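Local coordinates for lectin 2 (Agrocybe aegerita, PDB 4TQM), which binds N-acetylglucosamine at several sites around a β-propeller and probably recognises glycans that end in this sugar, at residues 99-104 with 140-145; 193-198 with 215-220; 359-364 with 380-385. The protein carries 1 engineered substitution. All blocks are in the same frame, centred on the assembly; numbering follows the deposited sequence.

Contact 1 (99-104 with 140-145); sequences MVIANF and LVSRNN. With NAG (2-acetamido-2-deoxy-beta-D-glucopyranose), chain C.
F104 supplies most of the apolar contact, the edge of its ring turned to L140 and V141. One corner, CE1, reaches L140 CB at 3.9 Å, with L140 O near the plane of the ring at its edge; across CZ, CE2 meets S142 CB obliquely at 3.7 Å. I101 adds a methyl: with CG1 anti to the backbone N (chi1 -176°) and the chain extended, its CD1 arrives at S142 OG, 3.6 Å away. That hydroxyl has its polar partner elsewhere, in G151 O.

The polar work is done by N103, next to F104. Its OD1 takes the F104 N-H on a lone pair at 2.6 Å and also receives O3 of the N-acetylglucosamine at 2.7 Å, while ND2 gives an almost straight bond (172°) to the sugar O4 at 2.7 Å. W111 NE1, which also bonds weakly to N103 OD1, joins G109 O and E136 N in binding the same sugar, so its pocket lies where the blade of 98-101 meets that of 139-142.

The labour is divided: F104 and I101 pack carbon against L140 and S142 of the next blade, while the N103 amide, which the F104 N-H helps to orient, binds two adjacent sugar hydroxyls.

Contact 2 (193-198 with 215-220); sequences KHVFIS and NFCIDA. With NAG (2-acetamido-2-deoxy-beta-D-glucopyranose), chain E; NAG (2-acetamido-2-deoxy-beta-D-glucopyranose), chain D.
V195 and C217 form the close-fitting part of this contact. CG2 of V195 comes within 3.3 Å of N215 O and 3.8 Å of F216 CB, entering near the plane of the F216 ring at its edge, and it also lies alongside the sulfur of C217. That sulfur, beside its own backbone N at chi1 -62°, reaches the other segment and meets H194 O at 3.4 Å. A little further out, the methyl of A220 rests on K193 O at 3.5 Å. F190 of the same blade and I243 of the next one close in on V195 and F216, which makes this end of the contact a continuation of the buried interior.

The geometry belongs to a propeller blade within an FG-GAP-like repeat: 195-198 is the third strand of its blade, and 215-220 is the loop that leaves the outer strand 210-213 for the next blade. In that loop C217 to A220 make a type I β turn, with a G1 β bulge at F216 and C217.

Towards solvent the fit slackens. K193 CG only brushes D219 CB at 4.0 Å; the lysine chain runs straight on to CD, 3.4 Å from O3 of one N-acetylglucosamine (chain D), and bends only beyond it. D219 OD2 nears C1 of that sugar and forms a salt bridge to R171. On the other flank N215 grips a second N-acetylglucosamine (chain E): the sugar O3 donates to OD1 at 2.7 Å, and ND2 donates to O4 at 2.9 Å. The same OD1 accepts F216 N, which helps set the amide's rotation.

Contact 3 (359-364 with 380-385); sequences KETLVS and NDFSFS. With GAL (beta-D-galactopyranose), chain G; NAG (2-acetamido-2-deoxy-beta-D-glucopyranose), chain B.
E360 and N380 bring the two backbones to a CA separation of 4.3 Å, just ahead of strand 361-364 and just after its neighbour 376-379. From there the second segment folds back in a type II β turn, N380 to S383, whose third residue, F382, has a positive phi of 72°. S383 is thereby pressed against the chain at K359 and E360, its CB lying 3.3 Å from E360 N.

The direct polar link comes from T361. Its hydroxyl, OG1, donates to D381 O at 2.7 Å, in the carbonyl plane and at a C=O...donor angle of 157°, and so holds the central peptide of the turn. The same oxygen lies 3.6 Å from F382 CB, and the F382 ring goes on to meet W389 and F356. A second hydroxyl closes the turn from within: S383 OG donates to N380 O at 2.7 Å and accepts from S385 OG at 2.8 Å. N380 OD1 comes near E360 CB, the two side chains crossing obliquely with nearly parallel planes, 10° apart.

K359 leaves the contact for the sugar. Its NZ bonds to O4 of the galactose at 3.1 Å and weakly to O6; CG lies against O4 of the galactose and CD between its O4 and O6. The attached N-acetylglucosamine is bound by D326, W333, Q331 and E358.

Hydroxyls and main-chain carbonyls therefore fix the shape of this loop, while the lysine just before the strand probably extends recognition to the galactose.

In the fold
The three contacts sit on different blades of one propeller, centres 30 to 38 Å apart, none touching another. Contact 1 joins two successive blades and is the most buried; contacts 2 and 3 each fold the loop leaving a blade against the third strand of that blade, and both open to solvent on one side. All three have a buried phenylalanine with positive phi. In contacts 1 and 2 an asparagine precedes it and holds N-acetylglucosamine, whereas contact 3 has an aspartate there, and its hydrogen bonds to sugar come from K359; K193 of contact 2 also lies against a sugar. Across the segments, contacts 1 and 2 rely on apolar packing; contact 3 adds a threonine-to-carbonyl bond.

Contact 1 (99-104 with 140-145)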
loop_
_atom_site.group_PDB
_atom_site.type_symbol
_atom_site.label_atom_id
_atom_site.label_comp_id
_atom_site.label_asym_id
_atom_site.label_seq_id
_atom_site.Cartn_x
_atom_site.Cartn_y
_atom_site.Cartn_z
ATOM N N MET A 99 -7.825 14.687 17.936
ATOM C CA MET A 99 -6.388 14.767 17.698
ATOM C C MET A 99 -5.656 13.968 18.759
ATOM O O MET A 99 -5.671 14.327 19.936
ATOM C CB MET A 99 -5.869 16.202 17.706
ATOM C CG MET A 99 -4.339 16.236 17.649
ATOM S SD MET A 99 -3.620 17.873 17.766
ATOM C CE MET A 99 -4.313 18.605 16.298
ATOM N N VAL A 100 -5.003 12.894 18.335
ATOM C CA VAL A 100 -4.414 11.952 19.276
ATOM C C VAL A 100 -2.960 12.275 19.603
ATOM O O VAL A 100 -2.430 11.820 20.617
ATOM C CB VAL A 100 -4.546 10.507 18.765
ATOM C CG1 VAL A 100 -6.013 10.126 18.665
ATOM C CG2 VAL A 100 -3.863 10.352 17.413
ATOM N N ILE A 101 -2.323 13.072 18.751
ATOM C CA ILE A 101 -0.942 13.478 18.987
ATOM C C ILE A 101 -0.582 14.732 18.193
ATOM O O ILE A 101 -0.928 14.858 17.015
ATOM C CB ILE A 101 0.055 12.323 18.673
ATOM C CG1 ILE A 101 1.492 12.731 19.014
ATOM C CG2 ILE A 101 -0.056 11.882 17.220
ATOM C CD1 ILE A 101 2.513 11.655 18.708
ATOM N N ALA A 102 0.100 15.665 18.852
ATOM C CA ALA A 102 0.558 16.891 18.204
ATOM C C ALA A 102 1.933 16.702 17.560
ATOM O O ALA A 102 2.896 17.393 17.911
ATOM C CB ALA A 102 0.591 18.035 19.201
ATOM N N ASN A 103 2.018 15.763 16.622
ATOM C CA ASN A 103 3.246 15.544 15.858
ATOM C C ASN A 103 2.912 14.862 14.531
ATOM O O ASN A 103 1.737 14.617 14.240
ATOM C CB ASN A 103 4.251 14.717 16.668
ATOM C CG ASN A 103 5.698 15.027 16.304
ATOM O OD1 ASN A 103 6.037 15.190 15.133
ATOM N ND2 ASN A 103 6.556 15.115 17.315
ATOM N N PHE A 104 3.936 14.571 13.730
ATOM C CA PHE A 104 3.753 13.965 12.407
ATOM C C PHE A 104 2.860 14.808 11.493
ATOM O O PHE A 104 2.201 14.279 10.593
ATOM C CB PHE A 104 3.198 12.536 12.518
ATOM C CG PHE A 104 4.077 11.598 13.300
ATOM C CD1 PHE A 104 5.188 11.014 12.709
ATOM C CD2 PHE A 104 3.787 11.292 14.620
ATOM C CE1 PHE A 104 5.998 10.147 13.423
ATOM C CE2 PHE A 104 4.594 10.426 15.342
ATOM C CZ PHE A 104 5.702 9.854 14.741
ATOM N N LEU A 140 10.989 7.772 13.288
ATOM C CA LEU A 140 10.304 8.241 14.488
ATOM C C LEU A 140 9.107 7.345 14.753
ATOM O O LEU A 140 8.322 7.075 13.846
ATOM C CB LEU A 140 9.799 9.674 14.297
ATOM C CG LEU A 140 10.726 10.893 14.219
ATOM C CD1 LEU A 140 11.532 11.060 15.491
ATOM C CD2 LEU A 140 11.633 10.855 12.996
ATOM N N VAL A 141 8.953 6.893 15.991
ATOM C CA VAL A 141 7.831 6.025 16.335
ATOM C C VAL A 141 7.001 6.605 17.477
ATOM O O VAL A 141 7.548 7.058 18.482
ATOM C CB VAL A 141 8.315 4.608 16.724
ATOM C CG1 VAL A 141 7.151 3.749 17.208
ATOM C CG2 VAL A 141 9.017 3.944 15.552
ATOM N N SER A 142 5.682 6.608 17.304
ATOM C CA SER A 142 4.758 6.890 18.399
ATOM C C SER A 142 4.017 5.618 18.782
ATOM O O SER A 142 3.226 5.083 17.997
ATOM C CB SER A 142 3.754 7.975 18.016
ATOM O OG SER A 142 2.757 8.099 19.017
ATOM N N ARG A 143 4.280 5.136 19.991
ATOM C CA ARG A 143 3.680 3.902 20.479
ATOM C C ARG A 143 2.212 4.087 20.864
ATOM O O ARG A 143 1.850 5.044 21.554
ATOM C CB ARG A 143 4.491 3.351 21.656
ATOM C CG ARG A 143 5.896 2.886 21.261
ATOM C CD ARG A 143 6.826 2.790 22.464
ATOM N NE ARG A 143 6.330 1.866 23.481
ATOM C CZ ARG A 143 6.720 0.601 23.598
ATOM N NH1 ARG A 143 7.621 0.104 22.760
ATOM N NH2 ARG A 143 6.213 -0.166 24.555
ATOM N N ASN A 144 1.375 3.167 20.395
ATOM C CA ASN A 144 -0.049 3.176 20.702
ATOM C C ASN A 144 -0.294 2.513 22.054
ATOM O O ASN A 144 -0.198 1.293 22.184
ATOM C CB ASN A 144 -0.822 2.447 19.598
ATOM C CG ASN A 144 -2.324 2.665 19.684
ATOM O OD1 ASN A 144 -2.874 2.891 20.761
ATOM N ND2 ASN A 144 -2.996 2.589 18.537
ATOM N N ASN A 145 -0.609 3.324 23.059
ATOM C CA ASN A 145 -0.825 2.816 24.406
ATOM C C ASN A 145 -2.298 2.548 24.713
ATOM O O ASN A 145 -2.682 2.398 25.875
ATOM C CB ASN A 145 -0.228 3.776 25.439
ATOM C CG ASN A 145 1.283 3.880 25.332
ATOM O OD1 ASN A 145 1.970 2.882 25.113
ATOM N ND2 ASN A 145 1.807 5.091 25.477
HETATM C C1 NAG C . 11.693 16.830 14.018
HETATM C C2 NAG C . 10.644 15.796 13.625
HETATM C C3 NAG C . 9.544 15.779 14.678
HETATM C C4 NAG C . 10.161 15.509 16.045
HETATM C C5 NAG C . 11.260 16.524 16.346
HETATM C C6 NAG C . 11.952 16.177 17.662
HETATM C C7 NAG C . 10.530 15.444 11.212
HETATM C C8 NAG C . 9.842 15.808 9.928
HETATM N N2 NAG C . 10.114 16.088 12.303
HETATM O O3 NAG C . 8.582 14.792 14.378
HETATM O O4 NAG C . 9.174 15.557 17.055
HETATM O O5 NAG C . 12.218 16.559 15.304
HETATM O O6 NAG C . 12.999 17.088 17.909
HETATM O O7 NAG C . 11.429 14.601 11.214
#

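Contact 2 (193-198 with 215-220)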
loop_
_atom_site.group_PDB
_atom_site.type_symbol
_atom_site.label_atom_id
_atom_site.label_comp_id
_atom_site.label_asym_id
_atom_site.label_seq_id
_atom_site.Cartn_x
_atom_site.Cartn_y
_atom_site.Cartn_z
ATOM N N LYS A 193 22.976 1.974 -3.398
ATOM C CA LYS A 193 23.805 0.864 -3.848
ATOM C C LYS A 193 23.431 -0.470 -3.213
ATOM O O LYS A 193 23.958 -1.517 -3.605
ATOM C CB LYS A 193 25.284 1.179 -3.596
ATOM C CG LYS A 193 25.808 2.344 -4.422
ATOM C CD LYS A 193 27.259 2.687 -4.092
ATOM C CE LYS A 193 28.240 1.672 -4.668
ATOM N NZ LYS A 193 28.385 0.450 -3.825
ATOM N N HIS A 194 22.521 -0.435 -2.241
ATOM C CA HIS A 194 22.149 -1.638 -1.507
ATOM C C HIS A 194 20.687 -1.617 -1.069
ATOM O O HIS A 194 20.148 -0.570 -0.707
ATOM C CB HIS A 194 23.020 -1.803 -0.251
ATOM C CG HIS A 194 24.491 -1.659 -0.498
ATOM N ND1 HIS A 194 25.269 -2.683 -0.993
ATOM C CD2 HIS A 194 25.329 -0.611 -0.302
ATOM C CE1 HIS A 194 26.521 -2.271 -1.101
ATOM N NE2 HIS A 194 26.583 -1.017 -0.687
ATOM N N VAL A 195 20.049 -2.780 -1.114
ATOM C CA VAL A 195 18.823 -2.995 -0.370
ATOM C C VAL A 195 19.258 -3.331 1.048
ATOM O O VAL A 195 20.002 -4.307 1.269
ATOM C CB VAL A 195 17.983 -4.153 -0.936
ATOM C CG1 VAL A 195 16.810 -4.453 -0.011
ATOM C CG2 VAL A 195 17.488 -3.825 -2.341
ATOM N N PHE A 196 18.806 -2.490 1.981
ATOM C CA PHE A 196 19.103 -2.591 3.402
ATOM C C PHE A 196 17.885 -3.117 4.149
ATOM O O PHE A 196 16.749 -2.911 3.729
ATOM C CB PHE A 196 19.415 -1.209 3.992
ATOM C CG PHE A 196 20.629 -0.536 3.414
ATOM C CD1 PHE A 196 21.873 -0.701 4.001
ATOM C CD2 PHE A 196 20.520 0.300 2.314
ATOM C CE1 PHE A 196 22.992 -0.068 3.485
ATOM C CE2 PHE A 196 21.635 0.933 1.793
ATOM C CZ PHE A 196 22.871 0.748 2.382
ATOM N N ILE A 197 18.122 -3.773 5.276
ATOM C CA ILE A 197 17.037 -4.096 6.187
ATOM C C ILE A 197 17.396 -3.640 7.593
ATOM O O ILE A 197 18.571 -3.594 7.969
ATOM C CB ILE A 197 16.712 -5.604 6.207
ATOM C CG1 ILE A 197 17.926 -6.401 6.677
ATOM C CG2 ILE A 197 16.243 -6.078 4.835
ATOM C CD1 ILE A 197 17.635 -7.846 6.923
ATOM N N SER A 198 16.374 -3.279 8.359
ATOM C CA SER A 198 16.550 -2.957 9.765
ATOM C C SER A 198 15.566 -3.790 10.572
ATOM O O SER A 198 14.348 -3.695 10.381
ATOM C CB SER A 198 16.329 -1.469 10.020
ATOM O OG SER A 198 16.408 -1.181 11.406
ATOM N N ASN A 215 21.517 -4.938 -5.452
ATOM C CA ASN A 215 20.672 -4.908 -6.639
ATOM C C ASN A 215 19.386 -4.166 -6.287
ATOM O O ASN A 215 19.233 -3.711 -5.152
ATOM C CB ASN A 215 20.354 -6.338 -7.089
ATOM C CG ASN A 215 20.325 -6.489 -8.600
ATOM O OD1 ASN A 215 19.703 -5.698 -9.309
ATOM N ND2 ASN A 215 21.008 -7.513 -9.102
ATOM N N PHE A 216 18.478 -4.046 -7.255
ATOM C CA PHE A 216 17.180 -3.380 -7.062
ATOM C C PHE A 216 17.272 -1.894 -6.716
ATOM O O PHE A 216 16.318 -1.316 -6.191
ATOM C CB PHE A 216 16.334 -4.089 -5.993
ATOM C CG PHE A 216 15.878 -5.463 -6.386
ATOM C CD1 PHE A 216 15.046 -5.649 -7.478
ATOM C CD2 PHE A 216 16.268 -6.572 -5.649
ATOM C CE1 PHE A 216 14.621 -6.919 -7.839
ATOM C CE2 PHE A 216 15.847 -7.840 -6.003
ATOM C CZ PHE A 216 15.019 -8.014 -7.100
ATOM N N CYS A 217 18.407 -1.272 -7.014
ATOM C CA CYS A 217 18.620 0.115 -6.608
ATOM C C CYS A 217 19.063 1.008 -7.757
ATOM O O CYS A 217 19.490 0.527 -8.808
ATOM C CB CYS A 217 19.630 0.190 -5.460
ATOM S SG CYS A 217 19.086 -0.652 -3.958
ATOM N N ILE A 218 18.964 2.316 -7.546
ATOM C CA ILE A 218 19.283 3.277 -8.593
ATOM C C ILE A 218 20.729 3.162 -9.082
ATOM O O ILE A 218 20.997 3.324 -10.273
ATOM C CB ILE A 218 18.923 4.725 -8.165
ATOM C CG1 ILE A 218 19.030 5.687 -9.353
ATOM C CG2 ILE A 218 19.767 5.179 -6.972
ATOM C CD1 ILE A 218 18.429 7.048 -9.087
ATOM N N ASP A 219 21.645 2.842 -8.172
ATOM C CA ASP A 219 23.060 2.707 -8.523
ATOM C C ASP A 219 23.545 1.264 -8.402
ATOM O O ASP A 219 24.750 0.999 -8.347
ATOM C CB ASP A 219 23.917 3.627 -7.655
ATOM C CG ASP A 219 23.580 5.097 -7.851
ATOM O OD1 ASP A 219 23.318 5.506 -9.004
ATOM O OD2 ASP A 219 23.577 5.842 -6.849
ATOM N N ALA A 220 22.599 0.333 -8.355
ATOM C CA ALA A 220 22.909 -1.091 -8.363
ATOM C C ALA A 220 21.872 -1.817 -9.208
ATOM O O ALA A 220 20.883 -2.330 -8.685
ATOM C CB ALA A 220 22.924 -1.648 -6.949
HETATM C C1 NAG E . 19.676 -5.466 -15.376
HETATM C C2 NAG E . 18.758 -5.389 -14.160
HETATM C C3 NAG E . 19.527 -5.781 -12.901
HETATM C C4 NAG E . 20.225 -7.127 -13.092
HETATM C C5 NAG E . 21.030 -7.164 -14.385
HETATM C C6 NAG E . 21.555 -8.574 -14.651
HETATM C C7 NAG E . 16.949 -3.770 -14.375
HETATM C C8 NAG E . 16.423 -2.425 -13.966
HETATM N N2 NAG E . 18.209 -4.050 -14.036
HETATM O O3 NAG E . 18.641 -5.866 -11.808
HETATM O O4 NAG E . 21.087 -7.379 -12.003
HETATM O O5 NAG E . 20.234 -6.765 -15.480
HETATM O O6 NAG E . 22.248 -8.605 -15.879
HETATM O O7 NAG E . 16.226 -4.547 -14.997
HETATM C C1 NAG D . 25.808 8.256 -6.623
HETATM C C2 NAG D . 27.071 7.493 -6.237
HETATM C C3 NAG D . 26.776 6.608 -5.030
HETATM C C4 NAG D . 26.161 7.432 -3.904
HETATM C C5 NAG D . 25.004 8.290 -4.406
HETATM C C6 NAG D . 24.536 9.247 -3.317
HETATM C C7 NAG D . 28.188 7.240 -8.382
HETATM C C8 NAG D . 29.479 7.935 -8.066
HETATM N N2 NAG D . 27.531 6.698 -7.359
HETATM O O1 NAG D . 26.047 9.090 -7.736
HETATM O O3 NAG D . 27.949 5.979 -4.560
HETATM O O4 NAG D . 25.689 6.560 -2.903
HETATM O O5 NAG D . 25.386 9.046 -5.534
HETATM O O6 NAG D . 25.649 9.947 -2.807
HETATM O O7 NAG D . 27.768 7.198 -9.540
#

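Contact 3 (359-364 with 380-385)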
loop_
_atom_site.group_PDB
_atom_site.type_symbol
_atom_site.label_atom_id
_atom_site.label_comp_id
_atom_site.label_asym_id
_atom_site.label_seq_id
_atom_site.Cartn_x
_atom_site.Cartn_y
_atom_site.Cartn_z
ATOM N N LYS A 359 -16.686 7.226 -15.098
ATOM C CA LYS A 359 -18.057 7.531 -14.686
ATOM C C LYS A 359 -18.676 6.448 -13.801
ATOM O O LYS A 359 -19.783 6.622 -13.281
ATOM C CB LYS A 359 -18.949 7.776 -15.906
ATOM C CG LYS A 359 -19.428 6.500 -16.578
ATOM C CD LYS A 359 -20.480 6.784 -17.641
ATOM C CE LYS A 359 -21.067 5.489 -18.187
ATOM N NZ LYS A 359 -20.012 4.573 -18.702
ATOM N N GLU A 360 -17.971 5.333 -13.630
ATOM C CA GLU A 360 -18.441 4.281 -12.728
ATOM C C GLU A 360 -17.317 3.415 -12.162
ATOM O O GLU A 360 -16.278 3.218 -12.798
ATOM C CB GLU A 360 -19.510 3.411 -13.403
ATOM C CG GLU A 360 -19.065 2.730 -14.687
ATOM C CD GLU A 360 -20.240 2.219 -15.506
ATOM O OE1 GLU A 360 -20.049 1.279 -16.307
ATOM O OE2 GLU A 360 -21.353 2.763 -15.352
ATOM N N THR A 361 -17.535 2.916 -10.948
ATOM C CA THR A 361 -16.622 1.972 -10.320
ATOM C C THR A 361 -16.946 0.569 -10.812
ATOM O O THR A 361 -18.026 0.042 -10.546
ATOM C CB THR A 361 -16.728 2.019 -8.785
ATOM O OG1 THR A 361 -16.389 3.332 -8.322
ATOM C CG2 THR A 361 -15.785 1.007 -8.153
ATOM N N LEU A 362 -16.001 -0.021 -11.536
ATOM C CA LEU A 362 -16.206 -1.302 -12.196
ATOM C C LEU A 362 -15.445 -2.423 -11.498
ATOM O O LEU A 362 -14.444 -2.181 -10.825
ATOM C CB LEU A 362 -15.773 -1.203 -13.660
ATOM C CG LEU A 362 -16.568 -0.210 -14.509
ATOM C CD1 LEU A 362 -15.785 0.196 -15.748
ATOM C CD2 LEU A 362 -17.908 -0.808 -14.897
ATOM N N VAL A 363 -15.917 -3.651 -11.673
ATOM C CA VAL A 363 -15.350 -4.786 -10.961
ATOM C C VAL A 363 -15.212 -6.006 -11.868
ATOM O O VAL A 363 -15.946 -6.153 -12.843
ATOM C CB VAL A 363 -16.216 -5.147 -9.731
ATOM C CG1 VAL A 363 -17.441 -5.944 -10.152
ATOM C CG2 VAL A 363 -15.409 -5.925 -8.719
ATOM N N SER A 364 -14.247 -6.865 -11.555
ATOM C CA SER A 364 -14.119 -8.161 -12.210
ATOM C C SER A 364 -13.723 -9.195 -11.166
ATOM O O SER A 364 -12.709 -9.042 -10.478
ATOM C CB SER A 364 -13.084 -8.117 -13.334
ATOM O OG SER A 364 -12.951 -9.392 -13.945
ATOM N N ASN A 380 -21.967 4.341 -9.339
ATOM C CA ASN A 380 -21.517 5.519 -10.065
ATOM C C ASN A 380 -20.578 6.345 -9.198
ATOM O O ASN A 380 -19.813 7.169 -9.701
ATOM C CB ASN A 380 -22.707 6.363 -10.522
ATOM C CG ASN A 380 -23.502 5.698 -11.626
ATOM O OD1 ASN A 380 -22.954 4.946 -12.433
ATOM N ND2 ASN A 380 -24.801 5.970 -11.671
ATOM N N ASP A 381 -20.639 6.109 -7.890
ATOM C CA ASP A 381 -19.820 6.850 -6.939
ATOM C C ASP A 381 -18.350 6.426 -7.014
ATOM O O ASP A 381 -18.032 5.354 -7.536
ATOM C CB ASP A 381 -20.362 6.684 -5.516
ATOM C CG ASP A 381 -21.820 7.113 -5.390
ATOM O OD1 ASP A 381 -22.336 7.766 -6.322
ATOM O OD2 ASP A 381 -22.452 6.804 -4.355
ATOM N N PHE A 382 -17.472 7.290 -6.505
ATOM C CA PHE A 382 -16.017 7.079 -6.485
ATOM C C PHE A 382 -15.345 7.207 -7.859
ATOM O O PHE A 382 -14.125 7.083 -7.975
ATOM C CB PHE A 382 -15.637 5.744 -5.822
ATOM C CG PHE A 382 -16.225 5.551 -4.450
ATOM C CD1 PHE A 382 -15.737 6.260 -3.365
ATOM C CD2 PHE A 382 -17.248 4.640 -4.244
ATOM C CE1 PHE A 382 -16.270 6.077 -2.104
ATOM C CE2 PHE A 382 -17.786 4.452 -2.984
ATOM C CZ PHE A 382 -17.296 5.171 -1.912
ATOM N N SER A 383 -16.139 7.463 -8.896
ATOM C CA SER A 383 -15.600 7.676 -10.235
ATOM C C SER A 383 -15.166 9.127 -10.427
ATOM O O SER A 383 -15.648 10.017 -9.724
ATOM C CB SER A 383 -16.634 7.298 -11.295
ATOM O OG SER A 383 -17.804 8.091 -11.179
ATOM N N PHE A 384 -14.259 9.350 -11.379
ATOM C CA PHE A 384 -13.694 10.674 -11.649
ATOM C C PHE A 384 -14.760 11.762 -11.767
ATOM O O PHE A 384 -14.676 12.788 -11.089
ATOM C CB PHE A 384 -12.834 10.643 -12.915
ATOM C CG PHE A 384 -12.092 11.923 -13.178
ATOM C CD1 PHE A 384 -10.942 12.231 -12.467
ATOM C CD2 PHE A 384 -12.538 12.814 -14.141
ATOM C CE1 PHE A 384 -10.254 13.406 -12.707
ATOM C CE2 PHE A 384 -11.855 13.993 -14.387
ATOM C CZ PHE A 384 -10.711 14.290 -13.669
ATOM N N SER A 385 -15.745 11.524 -12.632
ATOM C CA SER A 385 -16.931 12.378 -12.762
ATOM C C SER A 385 -16.657 13.883 -12.752
ATOM O O SER A 385 -17.047 14.583 -11.814
ATOM C CB SER A 385 -17.954 12.038 -11.674
ATOM O OG SER A 385 -18.433 10.711 -11.816
HETATM C C1 GAL G . -15.096 7.662 -21.238
HETATM C C2 GAL G . -14.653 6.452 -20.431
HETATM C C3 GAL G . -15.695 5.343 -20.496
HETATM C C4 GAL G . -17.113 5.862 -20.268
HETATM C C5 GAL G . -17.372 7.165 -21.023
HETATM C C6 GAL G . -18.711 7.774 -20.623
HETATM O O2 GAL G . -13.434 5.969 -20.949
HETATM O O3 GAL G . -15.397 4.396 -19.498
HETATM O O4 GAL G . -17.330 6.056 -18.889
HETATM O O5 GAL G . -16.345 8.093 -20.745
HETATM O O6 GAL G . -19.753 6.871 -20.922
HETATM C C1 NAG B . -15.191 3.033 -19.943
HETATM C C2 NAG B . -14.375 2.279 -18.900
HETATM C C3 NAG B . -14.215 0.825 -19.328
HETATM C C4 NAG B . -15.587 0.219 -19.600
HETATM C C5 NAG B . -16.408 1.099 -20.537
HETATM C C6 NAG B . -17.826 0.554 -20.694
HETATM C C7 NAG B . -12.921 3.738 -17.651
HETATM C C8 NAG B . -11.611 4.466 -17.572
HETATM N N2 NAG B . -13.095 2.926 -18.690
HETATM O O3 NAG B . -13.567 0.092 -18.314
HETATM O O4 NAG B . -15.432 -1.057 -20.180
HETATM O O5 NAG B . -16.463 2.431 -20.064
HETATM O O6 NAG B . -18.438 0.430 -19.429
HETATM O O7 NAG B . -13.782 3.904 -16.786
#